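StAR-related lipid transfer protein 13 (Homo sapiens, PDB 2PSO) acts as a GTPase-activating protein for RhoA, and perhaps Cdc42, and carries the lipid-binding START domain described here. Local coordinates at residues S57-D62 with R220-F225; S88-R93 with Y178-C183. All coordinates share one frame; numbering follows the deposited sequence.

Contact 1 (S57-D62 with R220-F225); sequences STDNTD and RIRNSF
R222 meets D59 through a salt bridge, with NH2 of the arginine 3.0 Å from OD1 of the aspartate. As a hydrogen bond this is weak, its N-H...O angle being 133°, and the carboxylate stands steeply against the guanidinium group, the two planes 70° apart; NH2 alone meets the carboxylate, with OD1 the nearer of its two oxygens. The backbone of D59 supplies a second hold: its carbonyl O takes a hydrogen bond from R222 NH1 at 3.3 Å, the donor lying above the carbonyl plane, and a weaker one from NH2. The chain of R222 runs out with CG anti to the backbone N and then bends at CG-CD (chi3 58°), which brings the edge of the guanidinium up to the turn. Behind it, N223 OD1 lies in the guanidinium plane and accepts weak bonds from NE and NH2, steadying the group's rotation. In the START fold the C-terminal helix, 209-223 here, packs across the curved sheet, and this contact ties its last turn to the connection between strands 53-55 and 62-66. D59 and N60 both take the left-handed backbone conformation, and the tight turn they make presents the carbonyl and carboxylate of D59 to the same arginine. At the margin N60 CB touches R222 NH1 at 3.6 Å, in a surface setting where solvent would probably weaken the charge pairing. Nearby, T61 packs on A215 and V218 of the same helix.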
loop_
_atom_site.group_PDB
_atom_site.type_symbol
_atom_site.label_atom_id
_atom_site.label_comp_id
_atom_site.label_asym_id
_atom_site.label_seq_id
_atom_site.Cartn_x
_atom_site.Cartn_y
_atom_site.Cartn_z
ATOM N N SER A 57 7.303 9.725 10.516
ATOM C CA SER A 57 6.999 8.316 10.394
ATOM C C SER A 57 7.768 7.554 11.462
ATOM O O SER A 57 8.927 7.867 11.720
ATOM C CB SER A 57 7.479 7.871 9.030
ATOM O OG SER A 57 6.622 6.897 8.503
ATOM N N THR A 58 7.159 6.546 12.077
ATOM C CA THR A 58 7.893 5.792 13.097
ATOM C C THR A 58 8.559 4.542 12.534
ATOM O O THR A 58 8.319 4.149 11.381
ATOM C CB THR A 58 7.008 5.329 14.267
ATOM O OG1 THR A 58 6.108 4.319 13.796
ATOM C CG2 THR A 58 6.222 6.474 14.849
ATOM N N ASP A 59 9.407 3.943 13.381
ATOM C CA ASP A 59 9.954 2.611 13.163
ATOM C C ASP A 59 10.704 2.596 11.836
ATOM O O ASP A 59 10.504 1.724 10.989
ATOM C CB ASP A 59 8.815 1.582 13.235
ATOM C CG ASP A 59 9.289 0.131 13.173
ATOM O OD1 ASP A 59 10.458 -0.205 13.519
ATOM O OD2 ASP A 59 8.440 -0.684 12.762
ATOM N N ASN A 60 11.541 3.613 11.661
ATOM C CA ASN A 60 12.482 3.684 10.551
ATOM C C ASN A 60 11.866 3.579 9.149
ATOM O O ASN A 60 12.352 2.834 8.322
ATOM C CB ASN A 60 13.545 2.606 10.727
ATOM C CG ASN A 60 14.938 3.169 10.727
ATOM O OD1 ASN A 60 15.304 3.940 9.845
ATOM N ND2 ASN A 60 15.730 2.793 11.727
ATOM N N THR A 61 10.795 4.318 8.886
ATOM C CA THR A 61 10.173 4.294 7.569
ATOM C C THR A 61 10.166 5.681 6.963
ATOM O O THR A 61 10.147 6.663 7.685
ATOM C CB THR A 61 8.721 3.855 7.671
ATOM O OG1 THR A 61 8.178 4.406 8.866
ATOM C CG2 THR A 61 8.634 2.366 7.780
ATOM N N ASP A 62 10.170 5.751 5.636
ATOM C CA ASP A 62 9.937 6.990 4.916
ATOM C C ASP A 62 8.508 7.064 4.384
ATOM O O ASP A 62 8.148 6.314 3.484
ATOM C CB ASP A 62 10.923 7.108 3.764
ATOM C CG ASP A 62 12.300 7.596 4.221
ATOM O OD1 ASP A 62 12.651 7.465 5.432
ATOM O OD2 ASP A 62 13.043 8.116 3.359
ATOM N N ARG A 220 6.502 -4.235 8.640
ATOM C CA ARG A 220 6.266 -5.617 8.964
ATOM C C ARG A 220 6.928 -6.512 7.932
ATOM O O ARG A 220 7.563 -7.518 8.284
ATOM C CB ARG A 220 4.788 -5.895 9.027
ATOM C CG ARG A 220 4.190 -5.385 10.277
ATOM C CD ARG A 220 2.794 -5.865 10.427
ATOM N NE ARG A 220 2.064 -5.721 9.181
ATOM C CZ ARG A 220 0.947 -5.031 9.068
ATOM N NH1 ARG A 220 0.450 -4.444 10.138
ATOM N NH2 ARG A 220 0.324 -4.946 7.903
ATOM N N ILE A 221 6.824 -6.138 6.661
ATOM C CA ILE A 221 7.504 -6.908 5.641
ATOM C C ILE A 221 8.976 -6.962 5.974
ATOM O O ILE A 221 9.598 -8.028 5.890
ATOM C CB ILE A 221 7.348 -6.303 4.280
ATOM C CG1 ILE A 221 5.895 -6.491 3.806
ATOM C CG2 ILE A 221 8.367 -6.946 3.335
ATOM C CD1 ILE A 221 5.525 -5.682 2.612
ATOM N N ARG A 222 9.528 -5.825 6.393
ATOM C CA ARG A 222 10.931 -5.788 6.757
ATOM C C ARG A 222 11.216 -6.696 7.945
ATOM O O ARG A 222 12.083 -7.577 7.858
ATOM C CB ARG A 222 11.366 -4.373 7.062
ATOM C CG ARG A 222 12.798 -4.259 7.469
ATOM C CD ARG A 222 12.993 -2.937 8.160
ATOM N NE ARG A 222 12.108 -2.815 9.314
ATOM C CZ ARG A 222 11.823 -1.666 9.912
ATOM N NH1 ARG A 222 12.343 -0.532 9.462
ATOM N NH2 ARG A 222 11.012 -1.650 10.959
ATOM N N ASN A 223 10.468 -6.509 9.031
ATOM C CA ASN A 223 10.642 -7.328 10.221
ATOM C C ASN A 223 10.593 -8.823 9.955
ATOM O O ASN A 223 11.284 -9.599 10.605
ATOM C CB ASN A 223 9.611 -6.982 11.283
ATOM C CG ASN A 223 9.735 -5.549 11.770
ATOM O OD1 ASN A 223 10.785 -4.908 11.631
ATOM N ND2 ASN A 223 8.649 -5.029 12.333
ATOM N N SER A 224 9.799 -9.241 8.982
ATOM C CA SER A 224 9.646 -10.662 8.738
ATOM C C SER A 224 10.889 -11.300 8.088
ATOM O O SER A 224 10.884 -12.490 7.764
ATOM C CB SER A 224 8.402 -10.925 7.902
ATOM O OG SER A 224 8.651 -10.540 6.568
ATOM N N PHE A 225 11.953 -10.513 7.927
ATOM C CA PHE A 225 13.222 -11.025 7.438
ATOM C C PHE A 225 14.293 -10.837 8.491
ATOM O O PHE A 225 15.479 -10.981 8.213
ATOM C CB PHE A 225 13.672 -10.262 6.201
ATOM C CG PHE A 225 13.098 -10.758 4.924
ATOM C CD1 PHE A 225 12.130 -10.015 4.256
ATOM C CD2 PHE A 225 13.544 -11.939 4.365
ATOM C CE1 PHE A 225 11.604 -10.446 3.052
ATOM C CE2 PHE A 225 13.032 -12.388 3.177
ATOM C CZ PHE A 225 12.051 -11.638 2.513
#

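Contact 2 (S88-R93 with Y178-C183); sequences SVVLNR and YLIEPC
V90 and I180 make the main apolar contact, their side chains crossing at a slant where helix 87-96 lies against strand 169-182. CG1 of V90 sits 3.7 Å from CD1 of I180, and the other branch of the isoleucine, CG2, comes to 4.0 Å from V90 CB. The isoleucine thus presents both arms of its fork to one valine. Its CG1 arm is anti to the carbonyl carbon (chi1 -37°), carrying CD1 across to the helix. A second apolar touch is made by L91, whose CB lies 4.0 Å from I180 CD1; that leucine's side chain also touches L153 on strand 151-157.

The same methyl also rests against the helix backbone, with I180 CD1 3.7 Å from L91 N, a van der Waals contact rather than a polar one. Helix and strand each keep their backbone bonding to themselves or their neighbours: N92 N bonds to S88 O at 3.1 Å, and I180 pairs with C151 on the adjacent strand. In this START domain the contact seats the short helix on the sheet, with P87 and S188 also packing on I180. Replacing I180 with an alanine would probably leave V90 without both of its methyl partners and L91 without CD1, opening a gap between helix and strand.

All three touching residues are buried and apolar, so this junction depends on shape and exclusion of water, with little in it to fix direction beyond the fit of branched side chains.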
loop_
_atom_site.group_PDB
_atom_site.type_symbol
_atom_site.label_atom_id
_atom_site.label_comp_id
_atom_site.label_asym_id
_atom_site.label_seq_id
_atom_site.Cartn_x
_atom_site.Cartn_y
_atom_site.Cartn_z
ATOM N N SER A 88 14.093 -10.136 -5.591
ATOM C CA SER A 88 13.163 -11.218 -5.933
ATOM C C SER A 88 12.675 -12.020 -4.714
ATOM O O SER A 88 11.551 -12.487 -4.697
ATOM C CB SER A 88 13.768 -12.151 -6.970
ATOM O OG SER A 88 14.682 -13.031 -6.335
ATOM N N VAL A 89 13.512 -12.196 -3.707
ATOM C CA VAL A 89 13.040 -12.755 -2.425
ATOM C C VAL A 89 11.955 -11.903 -1.787
ATOM O O VAL A 89 10.845 -12.370 -1.609
ATOM C CB VAL A 89 14.195 -12.921 -1.409
ATOM C CG1 VAL A 89 13.655 -13.427 -0.082
ATOM C CG2 VAL A 89 15.259 -13.855 -1.987
ATOM N N VAL A 90 12.267 -10.646 -1.486
ATOM C CA VAL A 90 11.263 -9.687 -0.997
ATOM C C VAL A 90 9.952 -9.691 -1.789
ATOM O O VAL A 90 8.862 -9.510 -1.217
ATOM C CB VAL A 90 11.804 -8.248 -1.041
ATOM C CG1 VAL A 90 10.857 -7.307 -0.316
ATOM C CG2 VAL A 90 13.207 -8.200 -0.423
ATOM N N LEU A 91 10.069 -9.890 -3.104
ATOM C CA LEU A 91 8.927 -9.942 -3.973
ATOM C C LEU A 91 8.081 -11.168 -3.661
ATOM O O LEU A 91 6.863 -11.085 -3.581
ATOM C CB LEU A 91 9.398 -9.914 -5.427
ATOM C CG LEU A 91 8.446 -10.045 -6.640
ATOM C CD1 LEU A 91 8.073 -11.465 -6.758
ATOM C CD2 LEU A 91 7.205 -9.171 -6.612
ATOM N N ASN A 92 8.723 -12.303 -3.455
ATOM C CA ASN A 92 7.992 -13.508 -3.156
ATOM C C ASN A 92 7.379 -13.315 -1.779
ATOM O O ASN A 92 6.276 -13.811 -1.490
ATOM C CB ASN A 92 8.910 -14.724 -3.154
ATOM C CG ASN A 92 8.164 -15.997 -2.778
ATOM O OD1 ASN A 92 7.394 -16.519 -3.587
ATOM N ND2 ASN A 92 8.344 -16.475 -1.520
ATOM N N ARG A 93 8.067 -12.567 -0.930
ATOM C CA ARG A 93 7.552 -12.378 0.404
ATOM C C ARG A 93 6.256 -11.606 0.329
ATOM O O ARG A 93 5.339 -11.879 1.125
ATOM C CB ARG A 93 8.542 -11.642 1.297
ATOM C CG ARG A 93 8.034 -11.422 2.716
ATOM C CD ARG A 93 7.542 -12.717 3.407
ATOM N NE ARG A 93 8.543 -13.769 3.479
ATOM C CZ ARG A 93 9.651 -13.692 4.211
ATOM N NH1 ARG A 93 10.521 -14.678 4.212
ATOM N NH2 ARG A 93 9.912 -12.618 4.930
ATOM N N TYR A 178 4.219 -2.183 -5.735
ATOM C CA TYR A 178 5.442 -2.390 -4.972
ATOM C C TYR A 178 6.593 -2.248 -5.942
ATOM O O TYR A 178 6.583 -2.883 -6.994
ATOM C CB TYR A 178 5.464 -3.745 -4.245
ATOM C CG TYR A 178 4.476 -3.865 -3.095
ATOM C CD1 TYR A 178 3.172 -4.322 -3.312
ATOM C CD2 TYR A 178 4.837 -3.532 -1.807
ATOM C CE1 TYR A 178 2.245 -4.431 -2.282
ATOM C CE2 TYR A 178 3.917 -3.637 -0.753
ATOM C CZ TYR A 178 2.619 -4.090 -1.017
ATOM O OH TYR A 178 1.698 -4.196 0.007
ATOM N N LEU A 179 7.546 -1.376 -5.601
ATOM C CA LEU A 179 8.800 -1.261 -6.336
ATOM C C LEU A 179 9.921 -1.720 -5.425
ATOM O O LEU A 179 10.130 -1.155 -4.346
ATOM C CB LEU A 179 9.062 0.173 -6.800
ATOM C CG LEU A 179 7.887 0.926 -7.429
ATOM C CD1 LEU A 179 8.285 2.321 -7.853
ATOM C CD2 LEU A 179 7.328 0.169 -8.615
ATOM N N ILE A 180 10.631 -2.759 -5.846
ATOM C CA ILE A 180 11.727 -3.317 -5.051
ATOM C C ILE A 180 12.997 -3.186 -5.833
ATOM O O ILE A 180 13.086 -3.684 -6.956
ATOM C CB ILE A 180 11.507 -4.802 -4.796
ATOM C CG1 ILE A 180 10.009 -5.080 -4.579
ATOM C CG2 ILE A 180 12.340 -5.276 -3.642
ATOM C CD1 ILE A 180 9.751 -6.257 -3.728
ATOM N N GLU A 181 13.982 -2.506 -5.267
ATOM C CA GLU A 181 15.221 -2.290 -5.998
ATOM C C GLU A 181 16.423 -2.657 -5.150
ATOM O O GLU A 181 16.357 -2.581 -3.929
ATOM C CB GLU A 181 15.300 -0.848 -6.499
ATOM C CG GLU A 181 15.212 0.179 -5.398
ATOM C CD GLU A 181 14.975 1.574 -5.924
ATOM O OE1 GLU A 181 15.198 1.792 -7.135
ATOM O OE2 GLU A 181 14.565 2.444 -5.125
ATOM N N PRO A 182 17.519 -3.082 -5.797
ATOM C CA PRO A 182 18.697 -3.499 -5.053
ATOM C C PRO A 182 19.402 -2.306 -4.467
ATOM O O PRO A 182 19.690 -1.352 -5.178
ATOM C CB PRO A 182 19.612 -4.123 -6.123
ATOM C CG PRO A 182 18.810 -4.224 -7.352
ATOM C CD PRO A 182 17.726 -3.196 -7.249
ATOM N N CYS A 183 19.661 -2.360 -3.170
ATOM C CA CYS A 183 20.590 -1.444 -2.548
ATOM C C CYS A 183 21.485 -2.284 -1.635
ATOM O O CYS A 183 20.995 -3.156 -0.919
ATOM C CB CYS A 183 19.849 -0.322 -1.801
ATOM S SG CYS A 183 19.149 -0.738 -0.176
#

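How the contacts relate
Along the chain contact 2 is nested inside contact 1: 57-62 comes first, then 88-93 and 178-183, with 220-225 closing the span near the C-terminus. Their centres lie 14 Å apart within the one START domain, joined through strands 62-66, 76-83, 188-196 and 169-182, which pair in that order in the sheet. They also touch directly, because the residues just after helix 209-223 reach helix 87-96: F225 forms a cation-pi interaction with R93 and packs on V89, while S224 OG makes a weak hydrogen bond to R93 NH2. One contact links helix 209-223 to the loop between strands 53-55 and 62-66, the other packs helix 87-96 on strand 169-182, so both helices are joined to parts of one curved sheet.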